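Local structure of beta-N-acetylglucosaminidase-like protein Glycoside hydrolase family 20 (Flavobacterium johnsoniae, 6YHH) at residues A[235-249]-A[280-294]. The protein probably removes terminal N-acetylhexosamine residues from chitin oligosaccharides, as a glycoside hydrolase family 20 beta-N-acetylhexosaminidase of a chitin utilization locus. Sequence-based numbering, arbitrary orientation.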
ATOM      1  N   GLY A 235      14.398 -30.709  -5.063  1.00  8.76           N
ATOM      2  CA  GLY A 235      15.140 -30.066  -3.979  1.00  9.02           C
ATOM      3  C   GLY A 235      14.218 -28.991  -3.364  1.00  8.97           C
ATOM      4  O   GLY A 235      13.026 -28.873  -3.740  1.00  8.24           O
ATOM      5  N   HIS A 236      14.722 -28.258  -2.366  1.00  9.09           N
ATOM      6  CA  HIS A 236      13.945 -27.182  -1.754  1.00  9.76           C
ATOM      7  C   HIS A 236      12.616 -27.774  -1.290  1.00 10.05           C
ATOM      8  O   HIS A 236      11.564 -27.089  -1.312  1.00 10.48           O
ATOM      9  CB  HIS A 236      13.719 -26.035  -2.793  1.00  9.17           C
ATOM     10  CG  HIS A 236      14.904 -25.118  -2.946  1.00  9.64           C
ATOM     11  ND1 HIS A 236      16.005 -25.352  -3.749  1.00 13.23           N
ATOM     12  CD2 HIS A 236      15.143 -23.932  -2.338  1.00  8.85           C
ATOM     13  CE1 HIS A 236      16.860 -24.350  -3.604  1.00 10.31           C
ATOM     14  NE2 HIS A 236      16.352 -23.502  -2.747  1.00 11.32           N
ATOM     15  N   GLY A 237      12.694 -28.990  -0.735  1.00  9.89           N
ATOM     16  CA  GLY A 237      11.482 -29.753  -0.422  1.00  9.60           C
ATOM     17  C   GLY A 237      10.947 -29.650   0.976  1.00  9.59           C
ATOM     18  O   GLY A 237      10.038 -30.412   1.312  1.00  9.77           O
ATOM     19  N   SER A 238      11.479 -28.753   1.826  1.00  9.36           N
ATOM     20  CA  SER A 238      11.134 -28.784   3.279  1.00 10.13           C
ATOM     21  C   SER A 238       9.643 -28.709   3.570  1.00 11.54           C
ATOM     22  O   SER A 238       9.133 -29.393   4.456  1.00 12.17           O
ATOM     23  CB  SER A 238      11.900 -27.741   4.110  1.00  9.17           C
ATOM     24  OG  SER A 238      13.275 -27.795   3.857  1.00 10.85           O
ATOM     25  N   ALA A 239       8.965 -27.772   2.907  1.00 10.22           N
ATOM     26  CA  ALA A 239       7.591 -27.508   3.134  1.00 11.28           C
ATOM     27  C   ALA A 239       6.731 -28.588   2.556  1.00 11.19           C
ATOM     28  O   ALA A 239       5.867 -29.114   3.279  1.00 11.33           O
ATOM     29  CB  ALA A 239       7.216 -26.194   2.520  1.00 11.29           C
ATOM     30  N   ILE A 240       7.020 -29.032   1.328  1.00 10.10           N
ATOM     31  CA  ILE A 240       6.262 -30.151   0.752  1.00 10.06           C
ATOM     32  C   ILE A 240       6.300 -31.378   1.672  1.00 10.08           C
ATOM     33  O   ILE A 240       5.266 -32.080   1.932  1.00 10.14           O
ATOM     34  CB  ILE A 240       6.774 -30.490  -0.643  1.00 11.15           C
ATOM     35  CG1 ILE A 240       6.467 -29.350  -1.623  1.00 11.62           C
ATOM     36  CG2 ILE A 240       6.114 -31.784  -1.139  1.00 12.13           C
ATOM     37  CD1 ILE A 240       7.077 -29.591  -2.960  1.00 12.58           C
ATOM     38  N   LEU A 241       7.481 -31.650   2.173  1.00 10.85           N
ATOM     39  CA  LEU A 241       7.711 -32.873   2.966  1.00 11.07           C
ATOM     40  C   LEU A 241       7.238 -32.725   4.421  1.00 11.68           C
ATOM     41  O   LEU A 241       7.163 -33.678   5.140  1.00 11.23           O
ATOM     42  CB  LEU A 241       9.194 -33.226   2.929  1.00 11.51           C
ATOM     43  CG  LEU A 241       9.672 -33.680   1.543  1.00 11.37           C
ATOM     44  CD1 LEU A 241      11.191 -33.817   1.490  1.00 11.70           C
ATOM     45  CD2 LEU A 241       9.057 -35.043   1.216  1.00 12.37           C
ATOM     46  N   THR A 242       6.997 -31.491   4.897  1.00 12.29           N
ATOM     47  CA  THR A 242       6.272 -31.303   6.153  1.00 11.91           C
ATOM     48  C   THR A 242       4.826 -31.857   6.031  1.00 13.04           C
ATOM     49  O   THR A 242       4.325 -32.488   6.962  1.00 14.67           O
ATOM     50  CB  THR A 242       6.277 -29.796   6.542  1.00 12.72           C
ATOM     51  OG1 THR A 242       7.608 -29.370   6.698  1.00 11.79           O
ATOM     52  CG2 THR A 242       5.484 -29.552   7.813  1.00 14.33           C
ATOM     53  N   ALA A 243       4.177 -31.616   4.897  1.00 11.85           N
ATOM     54  CA  ALA A 243       2.857 -32.150   4.618  1.00 12.01           C
ATOM     55  C   ALA A 243       2.871 -33.661   4.231  1.00 12.31           C
ATOM     56  O   ALA A 243       1.993 -34.432   4.691  1.00 14.72           O
ATOM     57  CB  ALA A 243       2.204 -31.388   3.477  1.00 12.47           C
ATOM     58  N   TYR A 244       3.848 -34.067   3.426  1.00 12.05           N
ATOM     59  CA  TYR A 244       3.954 -35.445   2.868  1.00 12.10           C
ATOM     60  C   TYR A 244       5.329 -36.052   3.179  1.00 11.33           C
ATOM     61  O   TYR A 244       6.125 -36.280   2.287  1.00 13.32           O
ATOM     62  CB  TYR A 244       3.671 -35.433   1.356  1.00 12.33           C
ATOM     63  CG  TYR A 244       2.196 -35.155   1.043  1.00 14.24           C
ATOM     64  CD1 TYR A 244       1.247 -36.159   1.264  1.00 15.32           C
ATOM     65  CD2 TYR A 244       1.743 -33.950   0.622  1.00 13.08           C
ATOM     66  CE1 TYR A 244      -0.085 -35.950   1.006  1.00 17.50           C
ATOM     67  CE2 TYR A 244       0.400 -33.725   0.406  1.00 15.11           C
ATOM     68  CZ  TYR A 244      -0.508 -34.739   0.550  1.00 15.75           C
ATOM     69  OH  TYR A 244      -1.880 -34.547   0.338  1.00 17.81           O
ATOM     70  N   PRO A 245       5.638 -36.315   4.454  1.00 12.39           N
ATOM     71  CA  PRO A 245       6.988 -36.852   4.807  1.00 12.11           C
ATOM     72  C   PRO A 245       7.290 -38.174   4.163  1.00 14.74           C
ATOM     73  O   PRO A 245       8.455 -38.527   3.975  1.00 13.75           O
ATOM     74  CB  PRO A 245       6.967 -37.011   6.326  1.00 14.34           C
ATOM     75  CG  PRO A 245       5.491 -36.976   6.732  1.00 14.62           C
ATOM     76  CD  PRO A 245       4.772 -36.142   5.666  1.00 14.23           C
ATOM     77  N   GLU A 246       6.227 -38.880   3.755  1.00 13.42           N
ATOM     78  CA  GLU A 246       6.430 -40.233   3.218  1.00 15.48           C
ATOM     79  C   GLU A 246       7.060 -40.272   1.824  1.00 15.31           C
ATOM     80  O   GLU A 246       7.587 -41.301   1.431  1.00 15.61           O
ATOM     81  CB  GLU A 246       5.096 -41.011   3.263  1.00 16.79           C
ATOM     82  CG  GLU A 246       4.053 -40.503   2.292  1.00 19.58           C
ATOM     83  CD  GLU A 246       3.102 -39.433   2.860  1.00 20.70           C
ATOM     84  OE1 GLU A 246       1.968 -39.399   2.317  1.00 24.28           O
ATOM     85  OE2 GLU A 246       3.483 -38.676   3.801  1.00 20.08           O
ATOM     86  N   ILE A 247       7.106 -39.135   1.108  1.00 13.74           N
ATOM     87  CA  ILE A 247       7.824 -39.071  -0.156  1.00 14.12           C
ATOM     88  C   ILE A 247       9.176 -38.377  -0.035  1.00 12.28           C
ATOM     89  O   ILE A 247       9.805 -38.067  -1.077  1.00 13.31           O
ATOM     90  CB  ILE A 247       6.959 -38.417  -1.238  1.00 14.04           C
ATOM     91  CG1 ILE A 247       6.649 -36.957  -0.937  1.00 14.12           C
ATOM     92  CG2 ILE A 247       5.666 -39.225  -1.449  1.00 13.52           C
ATOM     93  CD1 ILE A 247       5.946 -36.197  -2.056  1.00 15.35           C
ATOM     94  N   GLY A 248       9.687 -38.251   1.175  1.00 11.60           N
ATOM     95  CA  GLY A 248      11.045 -37.712   1.331  1.00 10.93           C
ATOM     96  C   GLY A 248      12.129 -38.760   1.102  1.00 12.51           C
ATOM     97  O   GLY A 248      11.867 -40.001   1.048  1.00 12.42           O
ATOM     98  N   SER A 249      13.375 -38.299   1.058  1.00 11.17           N
ATOM     99  CA  SER A 249      14.456 -39.186   0.642  1.00 12.29           C
ATOM    100  C   SER A 249      15.299 -39.651   1.798  1.00 12.89           C
ATOM    101  O   SER A 249      16.044 -40.608   1.657  1.00 14.37           O
ATOM    102  CB  SER A 249      15.380 -38.519  -0.386  1.00 11.55           C
ATOM    103  OG  SER A 249      14.645 -38.223  -1.565  1.00 11.05           O
ATOM    104  N   PHE A 280      18.973 -26.465   1.670  1.00 11.07           N
ATOM    105  CA  PHE A 280      18.579 -27.464   2.647  1.00 11.05           C
ATOM    106  C   PHE A 280      18.541 -28.850   2.039  1.00 10.76           C
ATOM    107  O   PHE A 280      18.430 -29.016   0.781  1.00 12.01           O
ATOM    108  CB  PHE A 280      17.252 -27.061   3.328  1.00 10.48           C
ATOM    109  CG  PHE A 280      17.378 -25.715   4.059  1.00 11.16           C
ATOM    110  CD1 PHE A 280      17.947 -25.633   5.326  1.00 11.51           C
ATOM    111  CD2 PHE A 280      17.060 -24.555   3.415  1.00 11.87           C
ATOM    112  CE1 PHE A 280      18.185 -24.384   5.921  1.00 11.93           C
ATOM    113  CE2 PHE A 280      17.243 -23.326   4.017  1.00 11.89           C
ATOM    114  CZ  PHE A 280      17.799 -23.236   5.269  1.00 12.81           C
ATOM    115  N   SER A 281      18.612 -29.866   2.913  1.00 10.67           N
ATOM    116  CA  SER A 281      18.613 -31.241   2.459  1.00 11.50           C
ATOM    117  C   SER A 281      17.277 -31.938   2.063  1.00  9.69           C
ATOM    118  O   SER A 281      17.333 -32.915   1.323  1.00 10.82           O
ATOM    119  CB  SER A 281      19.330 -32.086   3.493  1.00 12.33           C
ATOM    120  OG  SER A 281      18.607 -32.154   4.648  1.00 13.29           O
ATOM    121  N   PRO A 282      16.110 -31.493   2.539  1.00  9.64           N
ATOM    122  CA  PRO A 282      14.920 -32.280   2.245  1.00 10.19           C
ATOM    123  C   PRO A 282      14.607 -32.295   0.719  1.00 10.85           C
ATOM    124  O   PRO A 282      14.582 -31.256   0.071  1.00 11.16           O
ATOM    125  CB  PRO A 282      13.803 -31.548   3.017  1.00  9.70           C
ATOM    126  CG  PRO A 282      14.526 -30.955   4.205  1.00  9.55           C
ATOM    127  CD  PRO A 282      15.830 -30.503   3.612  1.00  9.79           C
ATOM    128  N   THR A 283      14.480 -33.478   0.192  1.00  9.80           N
ATOM    129  CA  THR A 283      14.398 -33.708  -1.232  1.00 10.14           C
ATOM    130  C   THR A 283      13.357 -34.793  -1.492  1.00  9.75           C
ATOM    131  O   THR A 283      13.380 -35.906  -0.867  1.00 10.28           O
ATOM    132  CB  THR A 283      15.781 -34.218  -1.813  1.00 10.30           C
ATOM    133  OG1 THR A 283      16.848 -33.383  -1.377  1.00 10.87           O
ATOM    134  CG2 THR A 283      15.824 -34.218  -3.316  1.00 11.44           C
ATOM    135  N   LEU A 284      12.520 -34.569  -2.488  1.00  9.88           N
ATOM    136  CA  LEU A 284      11.592 -35.625  -2.925  1.00 10.62           C
ATOM    137  C   LEU A 284      12.301 -36.861  -3.439  1.00  9.69           C
ATOM    138  O   LEU A 284      13.372 -36.772  -4.030  1.00  9.65           O
ATOM    139  CB  LEU A 284      10.731 -35.103  -4.046  1.00 11.98           C
ATOM    140  CG  LEU A 284       9.601 -34.206  -3.589  1.00 14.64           C
ATOM    141  CD1 LEU A 284       9.518 -33.509  -2.257  1.00 15.13           C
ATOM    142  CD2 LEU A 284       8.760 -33.684  -4.777  1.00 13.71           C
ATOM    143  N   ASP A 285      11.675 -38.001  -3.190  1.00 11.02           N
ATOM    144  CA  ASP A 285      12.245 -39.316  -3.539  1.00 12.34           C
ATOM    145  C   ASP A 285      11.819 -39.741  -4.921  1.00 12.22           C
ATOM    146  O   ASP A 285      10.669 -40.169  -5.138  1.00 13.19           O
ATOM    147  CB  ASP A 285      11.867 -40.364  -2.459  1.00 12.06           C
ATOM    148  CG  ASP A 285      12.410 -41.752  -2.731  1.00 13.69           C
ATOM    149  OD1 ASP A 285      13.047 -42.014  -3.775  1.00 13.17           O
ATOM    150  OD2 ASP A 285      12.167 -42.631  -1.833  1.00 13.19           O
ATOM    151  N   PRO A 286      12.770 -39.739  -5.878  1.00 11.65           N
ATOM    152  CA  PRO A 286      12.401 -40.080  -7.254  1.00 12.39           C
ATOM    153  C   PRO A 286      12.244 -41.606  -7.507  1.00 14.01           C
ATOM    154  O   PRO A 286      11.914 -41.957  -8.648  1.00 14.45           O
ATOM    155  CB  PRO A 286      13.591 -39.589  -8.041  1.00 12.95           C
ATOM    156  CG  PRO A 286      14.769 -39.814  -7.130  1.00 12.62           C
ATOM    157  CD  PRO A 286      14.210 -39.526  -5.752  1.00 13.13           C
ATOM    158  N   SER A 287      12.500 -42.391  -6.471  1.00 13.07           N
ATOM    159  CA  SER A 287      12.312 -43.849  -6.537  1.00 14.01           C
ATOM    160  C   SER A 287      10.962 -44.264  -6.040  1.00 16.62           C
ATOM    161  O   SER A 287      10.574 -45.453  -6.189  1.00 17.95           O
ATOM    162  CB  SER A 287      13.464 -44.511  -5.775  1.00 14.54           C
ATOM    163  OG  SER A 287      13.280 -44.595  -4.396  1.00 15.09           O
ATOM    164  N   ASN A 288      10.205 -43.356  -5.430  1.00 14.35           N
ATOM    165  CA  ASN A 288       8.977 -43.739  -4.756  1.00 14.76           C
ATOM    166  C   ASN A 288       7.836 -43.443  -5.683  1.00 15.68           C
ATOM    167  O   ASN A 288       7.602 -42.292  -6.057  1.00 15.19           O
ATOM    168  CB  ASN A 288       8.838 -42.923  -3.443  1.00 14.84           C
ATOM    169  CG  ASN A 288       7.662 -43.325  -2.588  1.00 16.44           C
ATOM    170  OD1 ASN A 288       6.659 -43.916  -3.052  1.00 16.20           O
ATOM    171  ND2 ASN A 288       7.747 -42.979  -1.312  1.00 16.36           N
ATOM    172  N   PRO A 289       7.008 -44.457  -6.018  1.00 15.67           N
ATOM    173  CA  PRO A 289       5.882 -44.219  -6.883  1.00 15.95           C
ATOM    174  C   PRO A 289       4.870 -43.204  -6.342  1.00 14.28           C
ATOM    175  O   PRO A 289       4.202 -42.498  -7.160  1.00 15.30           O
ATOM    176  CB  PRO A 289       5.212 -45.618  -7.011  1.00 16.92           C
ATOM    177  CG  PRO A 289       6.211 -46.578  -6.536  1.00 19.97           C
ATOM    178  CD  PRO A 289       7.104 -45.872  -5.568  1.00 19.27           C
ATOM    179  N   LYS A 290       4.801 -43.034  -5.024  1.00 13.96           N
ATOM    180  CA  LYS A 290       3.902 -42.088  -4.439  1.00 14.54           C
ATOM    181  C   LYS A 290       4.319 -40.656  -4.733  1.00 13.33           C
ATOM    182  O   LYS A 290       3.445 -39.780  -4.914  1.00 13.05           O
ATOM    183  CB  LYS A 290       3.748 -42.328  -2.906  1.00 16.55           C
ATOM    184  CG  LYS A 290       2.501 -41.642  -2.350  1.00 20.18           C
ATOM    185  CD  LYS A 290       2.286 -41.926  -0.844  1.00 23.58           C
ATOM    186  CE  LYS A 290       0.884 -41.394  -0.449  1.00 25.99           C
ATOM    187  NZ  LYS A 290       0.532 -41.466   0.979  1.00 25.85           N
ATOM    188  N   THR A 291       5.602 -40.425  -4.902  1.00 12.62           N
ATOM    189  CA  THR A 291       6.070 -39.060  -5.296  1.00 11.46           C
ATOM    190  C   THR A 291       5.401 -38.629  -6.623  1.00 12.04           C
ATOM    191  O   THR A 291       4.866 -37.529  -6.729  1.00 12.37           O
ATOM    192  CB  THR A 291       7.601 -39.071  -5.482  1.00 12.08           C
ATOM    193  OG1 THR A 291       8.235 -39.471  -4.263  1.00 11.93           O
ATOM    194  CG2 THR A 291       8.115 -37.770  -5.961  1.00 12.25           C
ATOM    195  N   TYR A 292       5.396 -39.513  -7.637  1.00 11.70           N
ATOM    196  CA  TYR A 292       4.800 -39.220  -8.928  1.00 12.24           C
ATOM    197  C   TYR A 292       3.290 -39.139  -8.853  1.00 13.05           C
ATOM    198  O   TYR A 292       2.684 -38.269  -9.499  1.00 13.03           O
ATOM    199  CB  TYR A 292       5.308 -40.245  -9.961  1.00 12.66           C
ATOM    200  CG  TYR A 292       6.811 -40.224 -10.098  1.00 12.83           C
ATOM    201  CD1 TYR A 292       7.450 -39.196 -10.765  1.00 12.34           C
ATOM    202  CD2 TYR A 292       7.595 -41.222  -9.512  1.00 14.57           C
ATOM    203  CE1 TYR A 292       8.818 -39.160 -10.857  1.00 12.73           C
ATOM    204  CE2 TYR A 292       8.971 -41.182  -9.569  1.00 13.49           C
ATOM    205  CZ  TYR A 292       9.584 -40.179 -10.269  1.00 12.92           C
ATOM    206  OH  TYR A 292      10.975 -40.169 -10.388  1.00 13.40           O
ATOM    207  N   LYS A 293       2.658 -39.999  -8.064  1.00 13.41           N
ATOM    208  CA  LYS A 293       1.225 -39.952  -7.832  1.00 14.54           C
ATOM    209  C   LYS A 293       0.786 -38.605  -7.272  1.00 12.41           C
ATOM    210  O   LYS A 293      -0.159 -37.990  -7.809  1.00 12.60           O
ATOM    211  CB  LYS A 293       0.780 -41.092  -6.934  1.00 15.88           C
ATOM    212  CG  LYS A 293      -0.736 -41.111  -6.728  1.00 21.08           C
ATOM    213  CD  LYS A 293      -1.247 -42.296  -5.937  1.00 23.99           C
ATOM    214  CE  LYS A 293      -2.760 -42.184  -5.699  1.00 29.38           C
ATOM    215  N   ILE A 294       1.448 -38.143  -6.206  1.00 11.33           N
ATOM    216  CA  ILE A 294       1.074 -36.910  -5.575  1.00 12.22           C
ATOM    217  C   ILE A 294       1.327 -35.735  -6.537  1.00 11.66           C
ATOM    218  O   ILE A 294       0.502 -34.839  -6.682  1.00 12.12           O
ATOM    219  CB  ILE A 294       1.848 -36.703  -4.255  1.00 13.16           C
ATOM    220  CG1 ILE A 294       1.224 -37.698  -3.209  1.00 14.84           C
ATOM    221  CG2 ILE A 294       1.661 -35.293  -3.752  1.00 13.46           C
ATOM    222  CD1 ILE A 294       2.045 -37.847  -1.990  1.00 18.92           C
TER
HETATM  223  O   HOH W   1      17.594 -28.046  -1.689  1.00 11.84           O
HETATM  224  O   HOH W   2      10.207 -41.961  -0.148  1.00 14.45           O
HETATM  225  O   HOH W   3      14.745 -35.823   2.136  1.00 10.34           O
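In the TIM-barrel catalytic domain of this family 20 hydrolase, the loop and short helix after strand 226-230 pack against the chain leading into helix 289-302. G248 and L284 form a single beta bridge. Here D285 N donates to I247 O at 2.8 Å, almost in line with the C=O bond. S249 OG donates to T283 O at 2.7 Å from above the carbonyl plane. At the active-site end, G237 N donates to P282 O (3.1 Å). H236 CB points away from 280-294; its side chain lies about 3 Å from that of E317, the predicted proton donor, and beside a bound Tris, probably from the crystallisation liquor. L284 CD1 lies against L241 CG at 3.8 Å and touches I240 CG2. I247 packs on helix 289-302: its CG2 reaches I294 CD1, and its CB meets T291 OG1, which donates to D285 O. With CG anti to the backbone N (chi1 -180°), the D285 carboxylate works on two fronts. OD1 takes S287 N in an Asx turn and S287 OG on its syn side, while OD2 lies 2.7 Å from a water that sits by G248 O and accepts from N288 ND2. With an alanine here, S287 N and OG would lose their shared acceptor, and the turn would probably be held less firmly. N288 caps the helix, its OD1 accepting from K290 N. I294 CD1 makes an off-centre CH-pi contact with the Y244 ring, 4.2 Å from its centroid; Y244 OH bonds H195. At the surface, extended K290 puts NZ on the anti side of E246 OE1, a 2.9 Å salt bridge.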